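Local structure of L-lactate dehydrogenase (4UUL) at residues R33-H38 with P62-F67; L20-A25 with M54-C59; E3-L8 with E28-R33. The protein is a dehydrogenase of the LDH/MDH superfamily that probably interconverts a 2-keto acid and its 2-hydroxy acid with the help of NAD(H). The protein carries 1 engineered substitution. All coordinates share one frame; numbering follows the deposited sequence. Where two conformers were deposited one is given.

The three contacts show how a Rossmann fold is assembled around neighbouring strands of one parallel sheet. Interaction 1 pairs strand 35-40 with strand 64-70, at the sheet's edge within this chain; interaction 3 joins strand 5-10, on the other flank of 35-40, to the loop that leads into it; interaction 2 sets helix 15-25 against helix 46-57 on one face of the same sheet. Interactions 1 and 3 share R33, and their centres lie about 6 Å apart, while the centres of interactions 1 and 2 are about 9 Å apart. The predicted NAD(+) site is near: the side chain of L37 lies about 8 Å from that of A12, and the chain here carries no cofactor.

Interaction 1. Residues R33-H38 with P62-F67; sequences RQVYLH and PHLAGF
L37 and L64 meet at about a right angle, with CG of L37 4.0 Å from CD1 of L64, and V35 adds CG2 to the same apolar face. L64 reaches them because its CG stands anti to the backbone N (chi1 -173°), which swings CD1 over the neighbouring strand. Further along this face the CB atoms of L37 and F67 pack against each other, while helix 46-57 covers it through L56 on L37 and T53 on F67, and helix 15-25 through I24 on V35 and L37. On the reverse face the ring of Y36 lies over the backbone of G66 and F67, with G66 C 3.4 Å above the ring plane, near its rim. Between the faces runs parallel pairing: V35 N donates to H63 O at 2.8 Å, V35 O accepts from A65 N, and L37 N donates to G66 O at 3.1 Å. One extra residue interrupts it at A65-G66, a beta bulge in strand 64-70. At the outer end Q34 extends its amide so that NE2 bonds to P62 O at 2.9 Å (N-H...O angle 156°), the acceptor lying near the amide plane. R33 turns its guanidinium away, to E3 O. The Q34 side-chain bond thus adds a tie at the open end of the strand pair and favours one orientation of the amide, while the apolar face is left to the covering helices.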
loop_
_atom_site.group_PDB
_atom_site.type_symbol
_atom_site.label_atom_id
_atom_site.label_comp_id
_atom_site.label_asym_id
_atom_site.label_seq_id
_atom_site.Cartn_x
_atom_site.Cartn_y
_atom_site.Cartn_z
ATOM N N ARG B 33 8.537 -15.615 4.993
ATOM C CA ARG B 33 7.528 -16.655 4.965
ATOM C C ARG B 33 6.403 -16.301 3.989
ATOM O O ARG B 33 6.004 -15.142 3.906
ATOM C CB ARG B 33 6.967 -16.826 6.366
ATOM C CG ARG B 33 5.995 -17.973 6.492
ATOM C CD ARG B 33 5.609 -18.189 7.946
ATOM N NE ARG B 33 4.652 -19.288 8.056
ATOM C CZ ARG B 33 3.929 -19.541 9.131
ATOM N NH1 ARG B 33 4.061 -18.768 10.195
ATOM N NH2 ARG B 33 3.065 -20.544 9.115
ATOM N N GLN B 34 5.888 -17.279 3.253
ATOM C CA GLN B 34 4.749 -16.999 2.396
ATOM C C GLN B 34 3.456 -16.798 3.172
ATOM O O GLN B 34 3.337 -17.273 4.323
ATOM C CB GLN B 34 4.548 -18.097 1.390
ATOM C CG GLN B 34 5.636 -18.186 0.334
ATOM C CD GLN B 34 5.186 -19.022 -0.810
ATOM O OE1 GLN B 34 4.844 -20.201 -0.636
ATOM N NE2 GLN B 34 5.169 -18.428 -1.996
ATOM N N VAL B 35 2.504 -16.134 2.517
ATOM C CA VAL B 35 1.199 -15.896 3.080
ATOM C C VAL B 35 0.130 -16.435 2.140
ATOM O O VAL B 35 0.298 -16.465 0.920
ATOM C CB VAL B 35 0.969 -14.402 3.366
ATOM C CG1 VAL B 35 1.925 -13.929 4.422
ATOM C CG2 VAL B 35 1.035 -13.571 2.085
ATOM N N TYR B 36 -0.957 -16.891 2.749
ATOM C CA TYR B 36 -2.139 -17.343 2.042
ATOM C C TYR B 36 -3.310 -16.494 2.571
ATOM O O TYR B 36 -3.561 -16.495 3.783
ATOM C CB TYR B 36 -2.422 -18.845 2.247
ATOM C CG TYR B 36 -3.603 -19.327 1.455
ATOM C CD1 TYR B 36 -4.898 -19.071 1.891
ATOM C CD2 TYR B 36 -3.440 -20.097 0.318
ATOM C CE1 TYR B 36 -5.998 -19.538 1.211
ATOM C CE2 TYR B 36 -4.539 -20.581 -0.377
ATOM C CZ TYR B 36 -5.820 -20.273 0.067
ATOM O OH TYR B 36 -6.908 -20.741 -0.627
ATOM N N LEU B 37 -3.939 -15.693 1.698
ATOM C CA LEU B 37 -4.949 -14.699 2.130
ATOM C C LEU B 37 -6.343 -15.282 2.047
ATOM O O LEU B 37 -6.764 -15.778 1.024
ATOM C CB LEU B 37 -4.852 -13.428 1.283
ATOM C CG LEU B 37 -3.514 -12.683 1.368
ATOM C CD1 LEU B 37 -3.554 -11.506 0.448
ATOM C CD2 LEU B 37 -3.259 -12.286 2.757
ATOM N N HIS B 38 -7.055 -15.186 3.157
ATOM C CA HIS B 38 -8.500 -15.472 3.206
ATOM C C HIS B 38 -9.202 -14.122 3.187
ATOM O O HIS B 38 -8.976 -13.289 4.067
ATOM C CB HIS B 38 -8.848 -16.224 4.464
ATOM C CG HIS B 38 -8.212 -17.568 4.581
ATOM N ND1 HIS B 38 -8.948 -18.726 4.675
ATOM C CD2 HIS B 38 -6.916 -17.952 4.694
ATOM C CE1 HIS B 38 -8.135 -19.761 4.812
ATOM N NE2 HIS B 38 -6.893 -19.326 4.802
ATOM N N PRO B 62 6.131 -12.947 -5.000
ATOM C CA PRO B 62 6.734 -14.216 -4.602
ATOM C C PRO B 62 6.239 -14.732 -3.246
ATOM O O PRO B 62 6.313 -15.925 -2.943
ATOM C CB PRO B 62 8.244 -13.919 -4.551
ATOM C CG PRO B 62 8.361 -12.442 -4.607
ATOM C CD PRO B 62 7.142 -11.910 -5.272
ATOM N N HIS B 63 5.768 -13.826 -2.389
ATOM C CA HIS B 63 5.335 -14.228 -1.040
ATOM C C HIS B 63 3.922 -14.761 -1.003
ATOM O O HIS B 63 3.488 -15.256 0.027
ATOM C CB HIS B 63 5.445 -13.080 -0.021
ATOM C CG HIS B 63 6.833 -12.627 0.252
ATOM N ND1 HIS B 63 7.492 -11.704 -0.523
ATOM C CD2 HIS B 63 7.683 -12.946 1.253
ATOM C CE1 HIS B 63 8.683 -11.478 -0.016
ATOM N NE2 HIS B 63 8.829 -12.216 1.063
ATOM N N LEU B 64 3.182 -14.620 -2.084
ATOM C CA LEU B 64 1.783 -15.001 -2.088
ATOM C C LEU B 64 1.616 -16.433 -2.520
ATOM O O LEU B 64 1.734 -16.759 -3.686
ATOM C CB LEU B 64 0.953 -14.052 -2.945
ATOM C CG LEU B 64 -0.573 -14.239 -2.900
ATOM C CD1 LEU B 64 -1.145 -14.054 -1.508
ATOM C CD2 LEU B 64 -1.254 -13.257 -3.823
ATOM N N ALA B 65 1.391 -17.329 -1.558
ATOM C CA ALA B 65 1.168 -18.759 -1.834
ATOM C C ALA B 65 -0.146 -19.010 -2.500
ATOM O O ALA B 65 -0.288 -19.922 -3.284
ATOM C CB ALA B 65 1.238 -19.550 -0.530
ATOM N N GLY B 66 -1.133 -18.193 -2.188
ATOM C CA GLY B 66 -2.477 -18.340 -2.716
ATOM C C GLY B 66 -3.463 -17.472 -1.942
ATOM O O GLY B 66 -3.066 -16.713 -1.057
ATOM N N PHE B 67 -4.743 -17.586 -2.280
ATOM C CA PHE B 67 -5.794 -16.849 -1.621
ATOM C C PHE B 67 -7.126 -17.548 -1.901
ATOM O O PHE B 67 -7.258 -18.355 -2.832
ATOM C CB PHE B 67 -5.864 -15.413 -2.145
ATOM C CG PHE B 67 -6.116 -15.329 -3.611
ATOM C CD1 PHE B 67 -7.393 -15.369 -4.116
ATOM C CD2 PHE B 67 -5.064 -15.222 -4.490
ATOM C CE1 PHE B 67 -7.619 -15.333 -5.497
ATOM C CE2 PHE B 67 -5.279 -15.179 -5.850
ATOM C CZ PHE B 67 -6.560 -15.223 -6.346
#

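Interaction 2. Residues L20-A25 with M54-C59; sequences LSHWIA and MELEDC
The imidazole of H22 is met on one face by CD2 of L56, which sits 3.5 Å from the ring centroid and only 1° off the ring normal, a well-centred CH-pi contact. Two further groups approach the same ring at its rim, near its plane: CB of E55, 3.6 Å from NE2 of H22, and SG of C59, 3.7 Å from CD2 of H22. The 54-59 segment thus meets the ring on one face and along the edge around NE2. In L56, chi1 of -67° points CG toward helix 15-25, and with CD1 taking the extended position (chi2 173°) CD2 is the branch turned onto the ring. The same CD2 also touches, more loosely, CB of A25, so a single branch of leucine bridges two positions of helix 15-25.

A second shell fixes the orientation. ND1 of H22 is bonded to the backbone O of Y18, one turn earlier in its own helix, which sets the rotation of the ring. In the conformer modelled here, OG of S21 is held by G17 O. E55 sends OE2 to the hydroxyl of Y18 and OE1 to S243 of the second subunit, tying both helices to the dimer interface. At the same interface D58 forms salt bridges with R228 and R161 of the second subunit. On the sheet side L37 touches L56. Two helices packed together over one face of a parallel sheet, the first starting at Q15 within the glycine-rich NAD-binding loop, where Q15 and I16 bind NADH, are characteristic of the Rossmann fold.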
loop_
_atom_site.group_PDB
_atom_site.type_symbol
_atom_site.label_atom_id
_atom_site.label_comp_id
_atom_site.label_asym_id
_atom_site.label_seq_id
_atom_site.Cartn_x
_atom_site.Cartn_y
_atom_site.Cartn_z
ATOM N N LEU B 20 -4.325 -3.359 2.435
ATOM C CA LEU B 20 -3.786 -4.335 3.357
ATOM C C LEU B 20 -3.387 -5.645 2.692
ATOM O O LEU B 20 -2.334 -6.210 2.984
ATOM C CB LEU B 20 -4.828 -4.551 4.446
ATOM C CG LEU B 20 -4.540 -5.421 5.618
ATOM C CD1 LEU B 20 -3.320 -4.917 6.413
ATOM C CD2 LEU B 20 -5.811 -5.501 6.516
ATOM N N SER B 21 -4.255 -6.148 1.846
ATOM C CA SER B 21 -3.945 -7.386 1.152
ATOM C C SER B 21 -2.688 -7.270 0.316
ATOM O O SER B 21 -1.847 -8.149 0.377
ATOM C CB SER B 21 -5.122 -7.856 0.298
ATOM O OG SER B 21 -5.455 -6.907 -0.705
ATOM N N HIS B 22 -2.553 -6.183 -0.434
ATOM C CA HIS B 22 -1.344 -6.033 -1.231
ATOM C C HIS B 22 -0.083 -5.858 -0.373
ATOM O O HIS B 22 0.969 -6.418 -0.666
ATOM C CB HIS B 22 -1.489 -4.857 -2.199
ATOM C CG HIS B 22 -2.303 -5.144 -3.423
ATOM N ND1 HIS B 22 -3.670 -5.050 -3.458
ATOM C CD2 HIS B 22 -1.925 -5.527 -4.671
ATOM C CE1 HIS B 22 -4.096 -5.393 -4.667
ATOM N NE2 HIS B 22 -3.059 -5.690 -5.409
ATOM N N TRP B 23 -0.226 -5.128 0.712
ATOM C CA TRP B 23 0.901 -4.844 1.575
ATOM C C TRP B 23 1.382 -6.138 2.202
ATOM O O TRP B 23 2.569 -6.443 2.202
ATOM C CB TRP B 23 0.492 -3.812 2.612
ATOM C CG TRP B 23 1.620 -2.923 3.142
ATOM C CD1 TRP B 23 2.955 -3.173 3.082
ATOM C CD2 TRP B 23 1.493 -1.618 3.737
ATOM N NE1 TRP B 23 3.667 -2.151 3.681
ATOM C CE2 TRP B 23 2.792 -1.172 4.066
ATOM C CE3 TRP B 23 0.415 -0.796 4.022
ATOM C CZ2 TRP B 23 3.032 0.063 4.652
ATOM C CZ3 TRP B 23 0.657 0.427 4.612
ATOM C CH2 TRP B 23 1.947 0.838 4.926
ATOM N N ILE B 24 0.456 -6.936 2.695
ATOM C CA ILE B 24 0.807 -8.233 3.278
ATOM C C ILE B 24 1.416 -9.167 2.213
ATOM O O ILE B 24 2.429 -9.843 2.448
ATOM C CB ILE B 24 -0.411 -8.883 3.943
ATOM C CG1 ILE B 24 -0.787 -8.057 5.192
ATOM C CG2 ILE B 24 -0.095 -10.324 4.374
ATOM C CD1 ILE B 24 -2.087 -8.398 5.786
ATOM N N ALA B 25 0.802 -9.200 1.029
ATOM C CA ALA B 25 1.285 -10.073 -0.036
ATOM C C ALA B 25 2.687 -9.695 -0.509
ATOM O O ALA B 25 3.391 -10.548 -1.051
ATOM C CB ALA B 25 0.348 -10.093 -1.191
ATOM N N MET B 54 -7.660 -10.093 -8.808
ATOM C CA MET B 54 -7.003 -9.993 -10.109
ATOM C C MET B 54 -5.757 -9.094 -9.983
ATOM O O MET B 54 -4.710 -9.369 -10.610
ATOM C CB MET B 54 -7.967 -9.395 -11.075
ATOM C CG MET B 54 -9.037 -10.341 -11.544
ATOM S SD MET B 54 -10.370 -9.516 -12.496
ATOM C CE MET B 54 -9.677 -9.495 -14.126
ATOM N N GLU B 55 -5.845 -7.997 -9.239
ATOM C CA GLU B 55 -4.666 -7.170 -9.019
ATOM C C GLU B 55 -3.619 -7.856 -8.203
ATOM O O GLU B 55 -2.410 -7.719 -8.524
ATOM C CB GLU B 55 -4.998 -5.794 -8.470
ATOM C CG GLU B 55 -5.665 -4.917 -9.503
ATOM C CD GLU B 55 -5.572 -3.469 -9.123
ATOM O OE1 GLU B 55 -4.456 -2.889 -9.216
ATOM O OE2 GLU B 55 -6.596 -2.897 -8.667
ATOM N N LEU B 56 -4.022 -8.630 -7.199
ATOM C CA LEU B 56 -3.022 -9.403 -6.464
ATOM C C LEU B 56 -2.274 -10.335 -7.401
ATOM O O LEU B 56 -1.044 -10.400 -7.379
ATOM C CB LEU B 56 -3.661 -10.201 -5.344
ATOM C CG LEU B 56 -4.275 -9.455 -4.182
ATOM C CD1 LEU B 56 -5.011 -10.441 -3.260
ATOM C CD2 LEU B 56 -3.200 -8.761 -3.368
ATOM N N GLU B 57 -3.029 -11.055 -8.241
ATOM C CA GLU B 57 -2.415 -11.923 -9.248
ATOM C C GLU B 57 -1.413 -11.185 -10.116
ATOM O O GLU B 57 -0.301 -11.671 -10.355
ATOM C CB GLU B 57 -3.512 -12.572 -10.107
ATOM C CG GLU B 57 -4.298 -13.577 -9.344
ATOM C CD GLU B 57 -5.516 -14.123 -10.094
ATOM O OE1 GLU B 57 -5.945 -13.512 -11.082
ATOM O OE2 GLU B 57 -5.996 -15.213 -9.717
ATOM N N ASP B 58 -1.813 -10.008 -10.558
ATOM C CA ASP B 58 -1.045 -9.217 -11.501
ATOM C C ASP B 58 0.180 -8.521 -10.875
ATOM O O ASP B 58 0.951 -7.839 -11.583
ATOM C CB ASP B 58 -1.930 -8.115 -12.085
ATOM C CG ASP B 58 -2.956 -8.645 -13.062
ATOM O OD1 ASP B 58 -2.931 -9.874 -13.357
ATOM O OD2 ASP B 58 -3.748 -7.830 -13.597
ATOM N N CYS B 59 0.404 -8.751 -9.597
ATOM C CA CYS B 59 1.659 -8.326 -8.971
ATOM C C CYS B 59 2.726 -9.431 -9.032
ATOM O O CYS B 59 3.874 -9.144 -8.729
ATOM C CB CYS B 59 1.415 -7.929 -7.514
ATOM S SG CYS B 59 0.478 -6.397 -7.347
#

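Interaction 3. Residues E3-L8 with E28-R33; sequences EAAHVL and ELYGDR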
loop_
_atom_site.group_PDB
_atom_site.type_symbol
_atom_site.label_atom_id
_atom_site.label_comp_id
_atom_site.label_asym_id
_atom_site.label_seq_id
_atom_site.Cartn_x
_atom_site.Cartn_y
_atom_site.Cartn_z
ATOM N N GLU B 3 5.413 -23.702 6.133
ATOM C CA GLU B 3 4.102 -23.671 5.522
ATOM C C GLU B 3 3.675 -22.209 5.542
ATOM O O GLU B 3 4.082 -21.440 6.407
ATOM C CB GLU B 3 3.087 -24.511 6.303
ATOM C CG GLU B 3 3.250 -26.036 6.136
ATOM C CD GLU B 3 2.159 -26.834 6.850
ATOM O OE1 GLU B 3 1.092 -27.072 6.236
ATOM O OE2 GLU B 3 2.361 -27.230 8.023
ATOM N N ALA B 4 2.892 -21.819 4.561
ATOM C CA ALA B 4 2.452 -20.449 4.463
ATOM C C ALA B 4 1.591 -20.101 5.679
ATOM O O ALA B 4 0.838 -20.923 6.185
ATOM C CB ALA B 4 1.650 -20.221 3.245
ATOM N N ALA B 5 1.677 -18.851 6.092
ATOM C CA ALA B 5 0.816 -18.334 7.129
ATOM C C ALA B 5 -0.513 -17.936 6.517
ATOM O O ALA B 5 -0.563 -17.282 5.492
ATOM C CB ALA B 5 1.486 -17.110 7.759
ATOM N N HIS B 6 -1.605 -18.320 7.178
ATOM C CA HIS B 6 -2.934 -18.033 6.700
ATOM C C HIS B 6 -3.503 -16.810 7.382
ATOM O O HIS B 6 -3.657 -16.772 8.608
ATOM C CB HIS B 6 -3.831 -19.266 6.868
ATOM C CG HIS B 6 -3.568 -20.304 5.833
ATOM N ND1 HIS B 6 -4.503 -20.706 4.906
ATOM C CD2 HIS B 6 -2.446 -21.025 5.571
ATOM C CE1 HIS B 6 -3.955 -21.604 4.088
ATOM N NE2 HIS B 6 -2.715 -21.822 4.487
ATOM N N VAL B 7 -3.846 -15.794 6.596
ATOM C CA VAL B 7 -4.240 -14.487 7.094
ATOM C C VAL B 7 -5.613 -14.139 6.588
ATOM O O VAL B 7 -5.838 -14.078 5.394
ATOM C CB VAL B 7 -3.232 -13.413 6.570
ATOM C CG1 VAL B 7 -3.659 -12.036 7.046
ATOM C CG2 VAL B 7 -1.805 -13.755 6.968
ATOM N N LEU B 8 -6.521 -13.859 7.519
ATOM C CA LEU B 8 -7.876 -13.430 7.180
ATOM C C LEU B 8 -7.968 -11.899 7.195
ATOM O O LEU B 8 -7.489 -11.238 8.110
ATOM C CB LEU B 8 -8.874 -13.982 8.193
ATOM C CG LEU B 8 -10.287 -13.415 8.142
ATOM C CD1 LEU B 8 -10.995 -13.694 6.807
ATOM C CD2 LEU B 8 -11.112 -13.932 9.288
ATOM N N GLU B 28 5.598 -7.756 3.732
ATOM C CA GLU B 28 5.913 -6.843 4.820
ATOM C C GLU B 28 5.545 -7.372 6.203
ATOM O O GLU B 28 6.139 -6.948 7.185
ATOM C CB GLU B 28 5.207 -5.515 4.603
ATOM C CG GLU B 28 5.144 -4.616 5.837
ATOM C CD GLU B 28 6.513 -4.185 6.336
ATOM O OE1 GLU B 28 7.516 -4.281 5.564
ATOM O OE2 GLU B 28 6.561 -3.723 7.508
ATOM N N LEU B 29 4.597 -8.290 6.290
ATOM C CA LEU B 29 4.122 -8.741 7.604
ATOM C C LEU B 29 4.944 -9.941 8.093
ATOM O O LEU B 29 5.441 -9.921 9.208
ATOM C CB LEU B 29 2.661 -9.118 7.486
ATOM C CG LEU B 29 2.021 -9.618 8.780
ATOM C CD1 LEU B 29 2.119 -8.607 9.898
ATOM C CD2 LEU B 29 0.542 -9.940 8.579
ATOM N N TYR B 30 5.081 -10.969 7.268
ATOM C CA TYR B 30 5.650 -12.261 7.662
ATOM C C TYR B 30 7.076 -12.486 7.137
ATOM O O TYR B 30 7.617 -13.588 7.221
ATOM C CB TYR B 30 4.734 -13.388 7.170
ATOM C CG TYR B 30 3.658 -13.758 8.173
ATOM C CD1 TYR B 30 3.927 -14.607 9.213
ATOM C CD2 TYR B 30 2.369 -13.261 8.038
ATOM C CE1 TYR B 30 2.944 -14.981 10.104
ATOM C CE2 TYR B 30 1.385 -13.585 8.956
ATOM C CZ TYR B 30 1.670 -14.495 9.964
ATOM O OH TYR B 30 0.680 -14.857 10.830
ATOM N N GLY B 31 7.686 -11.442 6.598
ATOM C CA GLY B 31 9.079 -11.571 6.219
ATOM C C GLY B 31 9.297 -12.560 5.085
ATOM O O GLY B 31 8.602 -12.486 4.077
ATOM N N ASP B 32 10.249 -13.464 5.236
ATOM C CA ASP B 32 10.511 -14.427 4.184
ATOM C C ASP B 32 9.429 -15.497 4.023
ATOM O O ASP B 32 9.434 -16.236 3.050
ATOM C CB ASP B 32 11.857 -15.130 4.423
ATOM C CG ASP B 32 13.042 -14.208 4.258
ATOM O OD1 ASP B 32 12.886 -13.091 3.746
ATOM O OD2 ASP B 32 14.136 -14.608 4.650
ATOM N N ARG B 33 8.537 -15.615 4.993
ATOM C CA ARG B 33 7.528 -16.655 4.965
ATOM C C ARG B 33 6.403 -16.301 3.989
ATOM O O ARG B 33 6.004 -15.142 3.906
ATOM C CB ARG B 33 6.967 -16.826 6.366
ATOM C CG ARG B 33 5.995 -17.973 6.492
ATOM C CD ARG B 33 5.609 -18.189 7.946
ATOM N NE ARG B 33 4.652 -19.288 8.056
ATOM C CZ ARG B 33 3.929 -19.541 9.131
ATOM N NH1 ARG B 33 4.061 -18.768 10.195
ATOM N NH2 ARG B 33 3.065 -20.544 9.115
#
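The carbonyl oxygen of E3 is gripped by two nitrogens of R33 in a side-on hold. NE of R33 reaches E3 O at 2.8 Å, nearly in line with the C=O bond, and NH2 of R33 reaches the same E3 O at 3.0 Å from above the carbonyl plane, with a more bent N-H...O angle of 137°. The acceptor lies close to the guanidinium plane. R33 spans this gap with a fully stretched chain, CG anti to the backbone N (chi1 -175°) and every later bond extended as far as NE. CB of A5 then covers one face of the guanidinium, 3.7 Å above its plane and over its centre.

The same methyl also serves Y30: it stands 3.5 Å from the centroid of the tyrosine ring, 14° off the normal, in a CH-pi contact. V7 follows along the strand, its CG2 3.8 Å from CE2 of Y30. The two residues that touch A5 are the ends of a type II' turn, Y30 to R33, closed by R33 N bonding to Y30 O; G31 supplies the positive phi such a turn needs. Around it, V35 and C82 of the flanking strands touch Y30. The chemistry divides the work: a cationic group holds a backbone oxygen just ahead of strand 5-10, while the A5 methyl, touched by the Y30 ring and by the R33 guanidinium at roughly right angles, anchors the turn to the strand's start.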